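Local coordinates for cytochrome P450 monooxygenase (Rhodococcus sp. ECU0066, PDB 6KBH), which probably acts as a self-sufficient monooxygenase, with electrons passing from flavin mononucleotide through a [2Fe-2S] cluster to a heme that activates oxygen, at residues A115-A120 / V229-Q234; M394-A399 / A726-A731; H416-P421 / W440-P445; D487-I492 / S616-D621. One frame throughout, in Å; residues are numbered along the deposited sequence.

Contact 1: residues A115-A120 / V229-Q234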
# COMPACT_ATOMS: atom_id res chain seq x y z
N ALA A 115 0.47 2.61 -41.79
CA ALA A 115 -0.49 1.88 -42.61
C ALA A 115 0.18 0.77 -43.41
O ALA A 115 -0.48 -0.21 -43.77
CB ALA A 115 -1.21 2.85 -43.55
N ARG A 116 1.48 0.90 -43.69
CA ARG A 116 2.17 -0.13 -44.46
C ARG A 116 2.25 -1.45 -43.69
O ARG A 116 2.19 -2.52 -44.30
CB ARG A 116 3.57 0.35 -44.85
CG ARG A 116 3.57 1.26 -46.07
CD ARG A 116 4.93 1.24 -46.75
NE ARG A 116 5.98 1.76 -45.89
CZ ARG A 116 6.35 3.04 -45.85
NH1 ARG A 116 5.75 3.93 -46.63
NH2 ARG A 116 7.32 3.43 -45.03
N TYR A 117 2.40 -1.39 -42.37
CA TYR A 117 2.26 -2.57 -41.53
C TYR A 117 0.81 -2.85 -41.17
O TYR A 117 0.55 -3.73 -40.34
CB TYR A 117 3.09 -2.44 -40.26
CG TYR A 117 4.59 -2.50 -40.47
CD1 TYR A 117 5.31 -1.37 -40.82
CD2 TYR A 117 5.28 -3.70 -40.30
CE1 TYR A 117 6.68 -1.43 -41.01
CE2 TYR A 117 6.65 -3.77 -40.49
CZ TYR A 117 7.34 -2.63 -40.84
OH TYR A 117 8.70 -2.69 -41.03
N GLY A 118 -0.14 -2.13 -41.76
CA GLY A 118 -1.56 -2.31 -41.50
C GLY A 118 -1.90 -2.29 -40.02
O GLY A 118 -2.66 -3.14 -39.55
N TYR A 119 -1.34 -1.33 -39.29
CA TYR A 119 -1.50 -1.24 -37.85
C TYR A 119 -2.78 -0.49 -37.52
O TYR A 119 -3.02 0.60 -38.04
CB TYR A 119 -0.27 -0.57 -37.23
CG TYR A 119 -0.44 0.10 -35.87
CD1 TYR A 119 -0.92 1.40 -35.75
CD2 TYR A 119 -0.07 -0.56 -34.71
CE1 TYR A 119 -1.05 2.01 -34.49
CE2 TYR A 119 -0.20 0.02 -33.47
CZ TYR A 119 -0.69 1.31 -33.37
OH TYR A 119 -0.81 1.89 -32.13
N ALA A 120 -3.61 -1.09 -36.67
CA ALA A 120 -4.85 -0.46 -36.22
C ALA A 120 -5.06 -0.91 -34.77
O ALA A 120 -5.64 -1.96 -34.51
CB ALA A 120 -6.03 -0.83 -37.10
N VAL A 229 7.07 0.90 -34.26
CA VAL A 229 5.76 0.48 -33.76
C VAL A 229 5.08 -0.44 -34.76
O VAL A 229 4.43 -1.42 -34.37
CB VAL A 229 4.90 1.72 -33.43
CG1 VAL A 229 3.46 1.32 -33.15
CG2 VAL A 229 5.49 2.46 -32.24
N GLY A 230 5.22 -0.16 -36.05
CA GLY A 230 4.65 -1.04 -37.06
C GLY A 230 5.31 -2.40 -37.09
O GLY A 230 4.63 -3.43 -37.20
N LYS A 231 6.65 -2.44 -37.02
CA LYS A 231 7.36 -3.70 -36.89
C LYS A 231 6.82 -4.51 -35.73
O LYS A 231 6.57 -5.72 -35.85
CB LYS A 231 8.86 -3.46 -36.69
CG LYS A 231 9.62 -2.92 -37.88
CD LYS A 231 11.08 -2.72 -37.52
CE LYS A 231 11.81 -1.90 -38.56
NZ LYS A 231 11.89 -2.60 -39.87
N PHE A 232 6.63 -3.85 -34.60
CA PHE A 232 6.20 -4.54 -33.39
C PHE A 232 4.74 -4.98 -33.48
O PHE A 232 4.37 -6.00 -32.88
CB PHE A 232 6.46 -3.62 -32.19
CG PHE A 232 5.78 -4.05 -30.93
CD1 PHE A 232 4.44 -3.79 -30.73
CD2 PHE A 232 6.49 -4.71 -29.94
CE1 PHE A 232 3.82 -4.21 -29.61
CE2 PHE A 232 5.86 -5.11 -28.78
CZ PHE A 232 4.51 -4.86 -28.62
N TRP A 233 3.91 -4.27 -34.24
CA TRP A 233 2.49 -4.60 -34.29
C TRP A 233 2.24 -5.94 -34.98
O TRP A 233 1.42 -6.74 -34.53
CB TRP A 233 1.71 -3.49 -34.98
CG TRP A 233 0.29 -3.85 -35.31
CD1 TRP A 233 -0.19 -4.28 -36.51
CD2 TRP A 233 -0.83 -3.77 -34.43
NE1 TRP A 233 -1.54 -4.49 -36.43
CE2 TRP A 233 -1.96 -4.19 -35.16
CE3 TRP A 233 -1.00 -3.40 -33.09
CZ2 TRP A 233 -3.24 -4.24 -34.60
CZ3 TRP A 233 -2.27 -3.46 -32.54
CH2 TRP A 233 -3.37 -3.87 -33.29
N GLN A 234 2.92 -6.18 -36.11
CA GLN A 234 2.67 -7.40 -36.85
C GLN A 234 3.46 -8.59 -36.33
O GLN A 234 2.97 -9.72 -36.41
CB GLN A 234 2.96 -7.19 -38.35
CG GLN A 234 4.42 -7.22 -38.77
CD GLN A 234 4.57 -7.18 -40.28
OE1 GLN A 234 3.58 -7.20 -41.02
NE2 GLN A 234 5.82 -7.13 -40.75
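Tyr119 and Trp233 supply the aromatic pair of this contact. The edge of the Tyr119 ring is turned to the face of the indole in an offset edge-to-face arrangement. The Tyr119 ring and the six-membered ring of Trp233 have centroids 4.8 Å apart, with planes at 78°. CG of Trp233 is anti to the backbone N (chi1 169°), which carries the indole alongside the chain at Gly118 to Ala120.

Two CH-pi contacts add to this. CA of Tyr119 lies over the five-membered ring of Trp233, 3.7 Å from its centroid. CA of Gly230 lies over the Tyr117 ring, 4.1 Å from its centroid. Gly230 has no side chain, and the tyrosine ring rests directly on the helix backbone, with Lys231 N over its centre.

The apolar part is small: Val229 CG1 meets one face of Tyr119, 3.9 Å from CE2. The polar part is weak. Lys231 NZ gives a weak hydrogen bond to Tyr117 OH at 3.4 Å. Gln234 NE2 stands at the edge of the same ring.

Gly118, with positive phi, is the C-prime residue of a Schellman motif ending helix 108-116. Tyr117 and Tyr119, on either side of it, pack on helix 219-242, whose Trp233 also stacks on His273 while Met277 touches Tyr119. Ring faces and shape, more than charge, carry this join between two outer parts of the P450 domain.

Contact 2: residues M394-A399 / A726-A731. With HEM (protoporphyrin IX containing Fe), chain C.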
# COMPACT_ATOMS: atom_id res chain seq x y z
N MET A 394 -3.40 -0.38 -13.34
CA MET A 394 -3.63 -1.76 -12.93
C MET A 394 -2.34 -2.44 -12.50
O MET A 394 -2.35 -3.29 -11.61
CB MET A 394 -4.30 -2.54 -14.06
CG MET A 394 -5.69 -2.02 -14.41
SD MET A 394 -6.35 -2.68 -15.95
CE MET A 394 -6.93 -4.30 -15.42
N GLY A 395 -1.21 -2.06 -13.09
CA GLY A 395 0.06 -2.68 -12.76
C GLY A 395 0.82 -1.93 -11.69
O GLY A 395 2.05 -2.06 -11.60
N LYS A 396 0.11 -1.15 -10.88
CA LYS A 396 0.76 -0.39 -9.82
C LYS A 396 1.50 -1.30 -8.85
O LYS A 396 2.62 -0.99 -8.42
CB LYS A 396 -0.26 0.48 -9.08
CG LYS A 396 -1.38 -0.27 -8.37
CD LYS A 396 -2.21 0.70 -7.52
CE LYS A 396 -3.32 -0.01 -6.77
NZ LYS A 396 -4.05 0.93 -5.88
N ASN A 397 0.90 -2.44 -8.50
CA ASN A 397 1.58 -3.37 -7.60
C ASN A 397 2.68 -4.15 -8.30
O ASN A 397 3.65 -4.55 -7.66
CB ASN A 397 0.57 -4.32 -6.97
CG ASN A 397 -0.43 -3.59 -6.09
OD1 ASN A 397 -0.16 -3.33 -4.92
ND2 ASN A 397 -1.57 -3.24 -6.65
N LEU A 398 2.55 -4.37 -9.61
CA LEU A 398 3.67 -4.91 -10.37
C LEU A 398 4.84 -3.95 -10.36
O LEU A 398 5.99 -4.36 -10.17
CB LEU A 398 3.24 -5.23 -11.80
CG LEU A 398 4.34 -5.72 -12.74
CD1 LEU A 398 5.06 -6.92 -12.15
CD2 LEU A 398 3.77 -6.05 -14.12
N ALA A 399 4.57 -2.65 -10.54
CA ALA A 399 5.63 -1.65 -10.45
C ALA A 399 6.10 -1.47 -9.02
O ALA A 399 7.29 -1.25 -8.77
CB ALA A 399 5.14 -0.32 -11.04
N ALA A 726 -9.86 -7.50 -5.05
CA ALA A 726 -10.18 -7.91 -6.41
C ALA A 726 -10.22 -6.71 -7.36
O ALA A 726 -9.93 -6.85 -8.55
CB ALA A 726 -11.51 -8.65 -6.44
N ALA A 727 -10.57 -5.53 -6.85
CA ALA A 727 -10.45 -4.29 -7.59
C ALA A 727 -9.07 -3.67 -7.43
O ALA A 727 -8.85 -2.54 -7.87
CB ALA A 727 -11.52 -3.29 -7.14
N ASN A 728 -8.14 -4.39 -6.82
CA ASN A 728 -6.79 -3.92 -6.51
C ASN A 728 -6.80 -2.57 -5.79
O ASN A 728 -6.02 -1.66 -6.10
CB ASN A 728 -5.89 -3.88 -7.75
CG ASN A 728 -4.43 -4.07 -7.37
OD1 ASN A 728 -4.04 -3.90 -6.21
ND2 ASN A 728 -3.62 -4.46 -8.34
N ILE A 729 -7.69 -2.43 -4.85
CA ILE A 729 -7.69 -1.29 -3.95
C ILE A 729 -6.77 -1.59 -2.79
O ILE A 729 -6.70 -2.72 -2.31
CB ILE A 729 -9.12 -0.99 -3.47
CG1 ILE A 729 -9.97 -0.64 -4.68
CG2 ILE A 729 -9.15 0.13 -2.41
CD1 ILE A 729 -11.39 -0.69 -4.37
N ASP A 730 -6.03 -0.57 -2.35
CA ASP A 730 -5.06 -0.79 -1.29
C ASP A 730 -5.77 -1.18 0.01
O ASP A 730 -6.76 -0.55 0.41
CB ASP A 730 -4.21 0.46 -1.09
CG ASP A 730 -3.18 0.64 -2.18
OD1 ASP A 730 -3.13 -0.22 -3.08
OD2 ASP A 730 -2.41 1.63 -2.13
N ALA A 731 -5.25 -2.22 0.66
CA ALA A 731 -5.82 -2.70 1.91
C ALA A 731 -4.78 -3.56 2.61
O ALA A 731 -4.01 -4.26 1.95
CB ALA A 731 -7.10 -3.52 1.66
CHA HEM C . -3.12 3.53 -16.36
CHB HEM C . 0.93 5.51 -14.09
CHC HEM C . 3.42 0.85 -14.33
CHD HEM C . -0.61 -1.08 -16.58
C1A HEM C . -2.05 4.28 -15.70
C2A HEM C . -2.43 5.68 -15.48
C3A HEM C . -1.31 6.23 -14.85
C4A HEM C . -0.35 5.11 -14.75
CMA HEM C . -1.14 7.65 -14.39
CAA HEM C . -3.71 6.38 -15.82
CBA HEM C . -4.61 6.65 -14.65
CGA HEM C . -6.00 7.12 -14.88
O1A HEM C . -6.11 7.55 -16.06
O2A HEM C . -6.68 6.96 -13.83
C1B HEM C . 1.99 4.47 -13.94
C2B HEM C . 3.36 4.70 -13.28
C3B HEM C . 4.13 3.24 -13.36
C4B HEM C . 3.15 2.30 -14.05
CMB HEM C . 3.87 5.98 -12.71
CAB HEM C . 5.50 2.90 -12.87
CBB HEM C . 5.85 3.24 -11.47
C1C HEM C . 2.30 0.13 -15.00
C2C HEM C . 2.68 -1.24 -15.22
C3C HEM C . 1.59 -1.80 -15.85
C4C HEM C . 0.64 -0.70 -15.94
CMC HEM C . 3.96 -1.91 -14.85
CAC HEM C . 1.43 -3.22 -16.29
CBC HEM C . 1.46 -3.58 -17.73
C1D HEM C . -1.49 0.10 -16.63
C2D HEM C . -2.81 -0.21 -17.27
C3D HEM C . -3.60 1.24 -17.21
C4D HEM C . -2.62 2.15 -16.53
CMD HEM C . -3.26 -1.51 -17.82
CAD HEM C . -4.97 1.54 -17.69
CBD HEM C . -6.09 1.08 -16.80
CGD HEM C . -7.42 1.71 -17.01
O1D HEM C . -7.25 2.76 -17.67
O2D HEM C . -8.32 1.02 -16.47
NA HEM C . -0.78 3.90 -15.26
NB HEM C . 1.83 3.03 -14.33
NC HEM C . 1.04 0.49 -15.44
ND HEM C . -1.27 1.52 -16.09
FE HEM C . 0.37 2.32 -15.33
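Lys396 and Asp730 form a salt bridge between the start of a P450 helix, just after the cysteine-ligand loop, and the [2Fe-2S] ferredoxin domain. NZ of Lys396 lies 3.2 Å from OD1 of Asp730 and meets it from above the carboxylate plane, 60° out of it. The same NZ makes a weak hydrogen bond of 3.3 Å to Asn728 O. The lysine chain is extended beyond CG, and this length spans the domain boundary. Next to it, the amides of Asn397 and Asn728 approach from opposite directions, their planes only 14° apart.

Outside this first shell, both charges have further partners. Lys396 NZ is also hydrogen-bonded to Gln392 OE1, and Asp730 OD1 makes a salt bridge with Arg400. The carboxylate is therefore shared by two cations of the P450 domain, which would probably stabilise its negative charge. Asn728, with positive phi, is the C-prime residue of a Schellman motif that ends helix 720-726. In the P450 domain, Gly395 holds the N-cap position of helix 396-413. Cys393, the axial ligand of the heme iron, comes just before these residues. The cluster domain thus docks on the cysteine side of the heme, consistent with electron delivery to it.

The inner side of the segment 394-399 lines the heme pocket. Ala399 CB is 3.7 Å from heme CBB, and Met394 SD is 3.8 Å from heme CMD. Gly395 CA lies 3.6 Å from heme C3C.

Contact 3: residues H416-P421 / W440-P445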
# COMPACT_ATOMS: atom_id res chain seq x y z
N HIS A 416 27.72 1.10 -0.28
CA HIS A 416 28.80 2.06 -0.44
C HIS A 416 28.79 2.75 -1.80
O HIS A 416 29.81 3.31 -2.22
CB HIS A 416 30.14 1.36 -0.21
CG HIS A 416 30.46 0.32 -1.24
ND1 HIS A 416 29.54 -0.63 -1.64
CD2 HIS A 416 31.58 0.07 -1.94
CE1 HIS A 416 30.08 -1.41 -2.55
NE2 HIS A 416 31.33 -1.01 -2.75
N MET A 417 27.66 2.70 -2.49
CA MET A 417 27.50 3.36 -3.78
C MET A 417 27.08 4.81 -3.58
O MET A 417 26.22 5.11 -2.74
CB MET A 417 26.47 2.62 -4.62
CG MET A 417 25.96 3.36 -5.83
SD MET A 417 24.35 2.76 -6.38
CE MET A 417 24.81 1.18 -7.09
N GLU A 418 27.69 5.71 -4.35
CA GLU A 418 27.31 7.12 -4.29
C GLU A 418 27.24 7.69 -5.70
O GLU A 418 27.74 7.10 -6.66
CB GLU A 418 28.27 7.96 -3.44
CG GLU A 418 29.68 8.07 -3.98
CD GLU A 418 30.59 8.88 -3.08
OE1 GLU A 418 30.12 9.35 -2.02
OE2 GLU A 418 31.78 9.05 -3.43
N LEU A 419 26.60 8.84 -5.80
CA LEU A 419 26.47 9.53 -7.08
C LEU A 419 27.79 10.18 -7.47
O LEU A 419 28.49 10.76 -6.63
CB LEU A 419 25.37 10.59 -7.01
CG LEU A 419 23.93 10.15 -7.22
CD1 LEU A 419 22.97 11.28 -6.88
CD2 LEU A 419 23.74 9.69 -8.65
N VAL A 420 28.14 10.08 -8.75
CA VAL A 420 29.25 10.85 -9.31
C VAL A 420 28.94 12.32 -9.08
O VAL A 420 27.93 12.82 -9.59
CB VAL A 420 29.46 10.53 -10.80
CG1 VAL A 420 30.45 11.50 -11.41
CG2 VAL A 420 29.92 9.09 -10.98
N PRO A 421 29.76 13.05 -8.33
CA PRO A 421 29.44 14.45 -8.02
C PRO A 421 29.53 15.33 -9.25
O PRO A 421 30.01 14.93 -10.32
CB PRO A 421 30.49 14.83 -6.97
CG PRO A 421 31.02 13.52 -6.45
CD PRO A 421 30.96 12.59 -7.62
N TRP A 440 24.65 8.22 -12.81
CA TRP A 440 26.01 7.70 -12.79
C TRP A 440 26.44 7.51 -11.34
O TRP A 440 26.39 8.46 -10.55
CB TRP A 440 26.97 8.65 -13.52
CG TRP A 440 26.74 8.72 -15.00
CD1 TRP A 440 26.09 9.71 -15.69
CD2 TRP A 440 27.15 7.76 -15.99
NE1 TRP A 440 26.07 9.42 -17.03
CE2 TRP A 440 26.72 8.23 -17.24
CE3 TRP A 440 27.85 6.55 -15.93
CZ2 TRP A 440 26.96 7.53 -18.43
CZ3 TRP A 440 28.09 5.86 -17.10
CH2 TRP A 440 27.64 6.35 -18.34
N VAL A 441 26.84 6.29 -11.00
CA VAL A 441 27.12 5.93 -9.62
C VAL A 441 28.49 5.28 -9.53
O VAL A 441 28.88 4.47 -10.39
CB VAL A 441 26.03 4.99 -9.06
CG1 VAL A 441 24.70 5.71 -8.99
CG2 VAL A 441 25.91 3.75 -9.91
N ARG A 442 29.23 5.65 -8.50
CA ARG A 442 30.51 5.04 -8.15
C ARG A 442 30.34 4.21 -6.88
O ARG A 442 29.41 4.41 -6.10
CB ARG A 442 31.59 6.11 -7.93
CG ARG A 442 31.39 6.85 -6.63
CD ARG A 442 32.61 7.64 -6.17
NE ARG A 442 33.17 8.49 -7.21
CZ ARG A 442 33.32 9.80 -7.09
NH1 ARG A 442 32.93 10.42 -5.98
NH2 ARG A 442 33.85 10.50 -8.08
N TRP A 443 31.26 3.26 -6.70
CA TRP A 443 31.39 2.54 -5.44
C TRP A 443 32.76 1.88 -5.41
O TRP A 443 33.47 1.82 -6.42
CB TRP A 443 30.28 1.50 -5.26
CG TRP A 443 30.41 0.29 -6.13
CD1 TRP A 443 31.02 -0.89 -5.82
CD2 TRP A 443 29.91 0.14 -7.46
NE1 TRP A 443 30.94 -1.76 -6.88
CE2 TRP A 443 30.26 -1.15 -7.90
CE3 TRP A 443 29.21 0.98 -8.33
CZ2 TRP A 443 29.92 -1.62 -9.16
CZ3 TRP A 443 28.88 0.52 -9.57
CH2 TRP A 443 29.23 -0.77 -9.98
N ASP A 444 33.13 1.40 -4.22
CA ASP A 444 34.41 0.73 -4.03
C ASP A 444 34.23 -0.76 -4.27
O ASP A 444 33.60 -1.44 -3.44
CB ASP A 444 34.95 0.98 -2.63
CG ASP A 444 36.39 0.55 -2.46
OD1 ASP A 444 36.94 -0.09 -3.38
OD2 ASP A 444 36.98 0.86 -1.40
N PRO A 445 34.75 -1.32 -5.37
CA PRO A 445 34.45 -2.73 -5.68
C PRO A 445 35.00 -3.72 -4.67
O PRO A 445 34.29 -4.67 -4.30
CB PRO A 445 35.09 -2.92 -7.06
CG PRO A 445 35.27 -1.54 -7.61
CD PRO A 445 35.55 -0.68 -6.42
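Glu418 and Arg442 form an antiparallel hydrogen-bonded pair, and Leu419 with Val441 is the non-hydrogen-bonded pair beside it. Glu418 N to Arg442 O and Arg442 N to Glu418 O are both 2.8 Å. A third bond, Val420 N to Trp440 O at 3.0 Å, extends the pairing past the end of the short strand 418-419.

The side chains of Glu418 and Arg442 lie side by side and point the same way. They end in a salt bridge, with NH1 of Arg442 3.1 Å from OE2 of Glu418. The oxygen lies in the guanidinium plane, yet the nitrogen stands 42° out of the carboxylate plane. The arginine chain bends at chi3 (50°), which brings its guanidinium back beside Pro421 CD.

Met417 and Val441 point to the other face. Met417 CG packs on Val441 CB at 3.6 Å, and Leu175 touches both side chains. Val420 CG2 lies against Trp440 CB. At the far end, CB of Trp443 lies over a face of the His416 imidazole, 3.8 Å from its centroid. NE2 of His416 points to Asp444 O, but that approach is too short to be trusted in detail.

Strand 440-442 is the middle one of three, between 418-419 and 172-174; Val441 bonds to Val173 through the backbone. Main-chain bonds thus hold this small P450 sheet; the ion pair shares its face with Trp440, while Met417 and Val441 pack on the opposite face.

Contact 4: residues D487-I492 / S616-D621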
# COMPACT_ATOMS: atom_id res chain seq x y z
N ASP A 487 6.36 -22.07 32.58
CA ASP A 487 6.60 -23.11 31.58
C ASP A 487 5.92 -22.72 30.28
O ASP A 487 4.74 -22.37 30.26
CB ASP A 487 6.10 -24.47 32.08
CG ASP A 487 6.37 -24.69 33.56
OD1 ASP A 487 7.56 -24.85 33.92
OD2 ASP A 487 5.41 -24.70 34.35
N ASP A 488 6.69 -22.77 29.18
CA ASP A 488 6.22 -22.43 27.84
C ASP A 488 5.84 -20.95 27.72
O ASP A 488 5.01 -20.59 26.87
CB ASP A 488 5.04 -23.32 27.43
CG ASP A 488 5.41 -24.79 27.38
OD1 ASP A 488 6.52 -25.10 26.90
OD2 ASP A 488 4.60 -25.63 27.83
N ILE A 489 6.43 -20.09 28.53
CA ILE A 489 6.15 -18.65 28.49
C ILE A 489 7.47 -17.89 28.55
O ILE A 489 8.22 -18.03 29.52
CB ILE A 489 5.22 -18.21 29.63
CG1 ILE A 489 3.79 -18.68 29.36
CG2 ILE A 489 5.24 -16.70 29.78
CD1 ILE A 489 2.84 -18.46 30.51
N LEU A 490 7.75 -17.09 27.52
CA LEU A 490 8.89 -16.17 27.52
C LEU A 490 8.43 -14.78 27.95
O LEU A 490 7.30 -14.38 27.72
CB LEU A 490 9.55 -16.00 26.14
CG LEU A 490 10.22 -17.08 25.32
CD1 LEU A 490 11.35 -17.78 26.08
CD2 LEU A 490 9.18 -18.03 24.88
N LEU A 491 9.35 -14.05 28.56
CA LEU A 491 9.21 -12.61 28.72
C LEU A 491 10.24 -11.94 27.81
O LEU A 491 11.45 -12.08 28.03
CB LEU A 491 9.41 -12.19 30.18
CG LEU A 491 9.12 -10.71 30.43
CD1 LEU A 491 7.66 -10.37 30.13
CD2 LEU A 491 9.49 -10.30 31.84
N ILE A 492 9.76 -11.22 26.81
CA ILE A 492 10.63 -10.57 25.83
C ILE A 492 10.77 -9.10 26.20
O ILE A 492 9.77 -8.42 26.47
CB ILE A 492 10.09 -10.73 24.40
CG1 ILE A 492 9.88 -12.20 24.06
CG2 ILE A 492 11.04 -10.10 23.41
CD1 ILE A 492 9.27 -12.41 22.70
N SER A 616 3.03 -22.98 35.75
CA SER A 616 2.82 -22.37 34.45
C SER A 616 1.98 -21.10 34.53
O SER A 616 1.41 -20.67 33.52
CB SER A 616 2.15 -23.37 33.51
OG SER A 616 0.84 -23.68 33.94
N MET A 617 1.89 -20.49 35.70
CA MET A 617 1.15 -19.25 35.89
C MET A 617 2.16 -18.13 36.10
O MET A 617 2.79 -18.04 37.16
CB MET A 617 0.17 -19.35 37.06
CG MET A 617 -1.26 -19.65 36.63
SD MET A 617 -2.23 -20.50 37.89
CE MET A 617 -2.12 -19.35 39.26
N ALA A 618 2.31 -17.28 35.09
CA ALA A 618 3.29 -16.21 35.12
C ALA A 618 2.82 -15.06 35.99
O ALA A 618 1.62 -14.82 36.16
CB ALA A 618 3.57 -15.71 33.70
N PHE A 619 3.79 -14.36 36.58
CA PHE A 619 3.65 -13.12 37.34
C PHE A 619 3.10 -13.32 38.74
O PHE A 619 2.82 -12.32 39.41
CB PHE A 619 2.78 -12.09 36.61
CG PHE A 619 3.38 -11.59 35.33
CD1 PHE A 619 4.57 -10.88 35.35
CD2 PHE A 619 2.77 -11.84 34.12
CE1 PHE A 619 5.13 -10.42 34.17
CE2 PHE A 619 3.32 -11.38 32.94
CZ PHE A 619 4.51 -10.67 32.96
N LEU A 620 2.93 -14.56 39.22
CA LEU A 620 2.58 -14.76 40.62
C LEU A 620 3.62 -14.12 41.53
O LEU A 620 3.27 -13.49 42.54
CB LEU A 620 2.46 -16.26 40.93
CG LEU A 620 1.47 -17.07 40.11
CD1 LEU A 620 1.74 -18.54 40.32
CD2 LEU A 620 0.04 -16.73 40.50
N ASP A 621 4.90 -14.27 41.18
CA ASP A 621 5.97 -13.51 41.81
C ASP A 621 5.66 -12.02 41.79
O ASP A 621 5.63 -11.35 42.82
CB ASP A 621 7.28 -13.80 41.09
CG ASP A 621 7.10 -13.85 39.58
OD1 ASP A 621 6.25 -14.63 39.11
OD2 ASP A 621 7.80 -13.09 38.86
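This is a mainly apolar contact between two domains of the reductase part: the flavin-binding beta barrel and the Rossmann-like domain with its five-stranded parallel sheet. Ile489 and Leu491 face Ala618 and Phe619 across the boundary. The pair of domains fits the ferredoxin reductase fold. Ile489 and Leu491, two apart on strand 489-496, point to the segment 616-621, while Leu490 and Ile492 point elsewhere and touch helix 547-554.

The contacts are at van der Waals range. CD1 of Ile489 is 4.3 Å from Ala618 CB and 4.0 Å from Ser616 O. The isoleucine chain is extended (chi2 172°), which puts CD1 at the front, facing Ala618. Phe619 is at the N-cap position of helix 620-625. Its ring passes beside Ala618 to reach Leu491, and it also touches Ile485 of the barrel and Ile588, Thr589 and Ile592 of helix 588-601. It therefore sits between the barrel and a helix of its own domain. Ile489 lies about 7 Å from the bound flavin mononucleotide, measured from its side chain, and the seam lies near the cofactor.

At the outer end Asp487 comes near Ser616, OD2 to N at 3.3 Å, but the angle is too poor for a hydrogen bond. That oxygen is instead hydrogen-bonded to Thr615 OG1. Ser616 OG bonds to Ser613 O. Deeper in the seam, CD1 of Leu491 stands 4.2 Å from CZ of Phe619, oblique to its ring.

How the contacts relate
Contacts 2 and 4 are mostly buried and join different domains. Contacts 1 and 3 are partly exposed and lie within the P450 domain. Contact 2 sits near the middle of the chain, its centre about 9 Å from the chain's centre; the other three lie more than 30 Å out. Contacts 2 and 3 are linked by sequence, since helix 396-413 leads into strand 418-419. Their chemistry differs: aromatic faces in contact 1, charge at the domain boundary of contact 2, backbone bonds in contact 3 and apolar packing, with one aromatic ring, in contact 4. Contacts 1 and 4 are on opposite sides of the chain's centre, about 73 Å apart between centres.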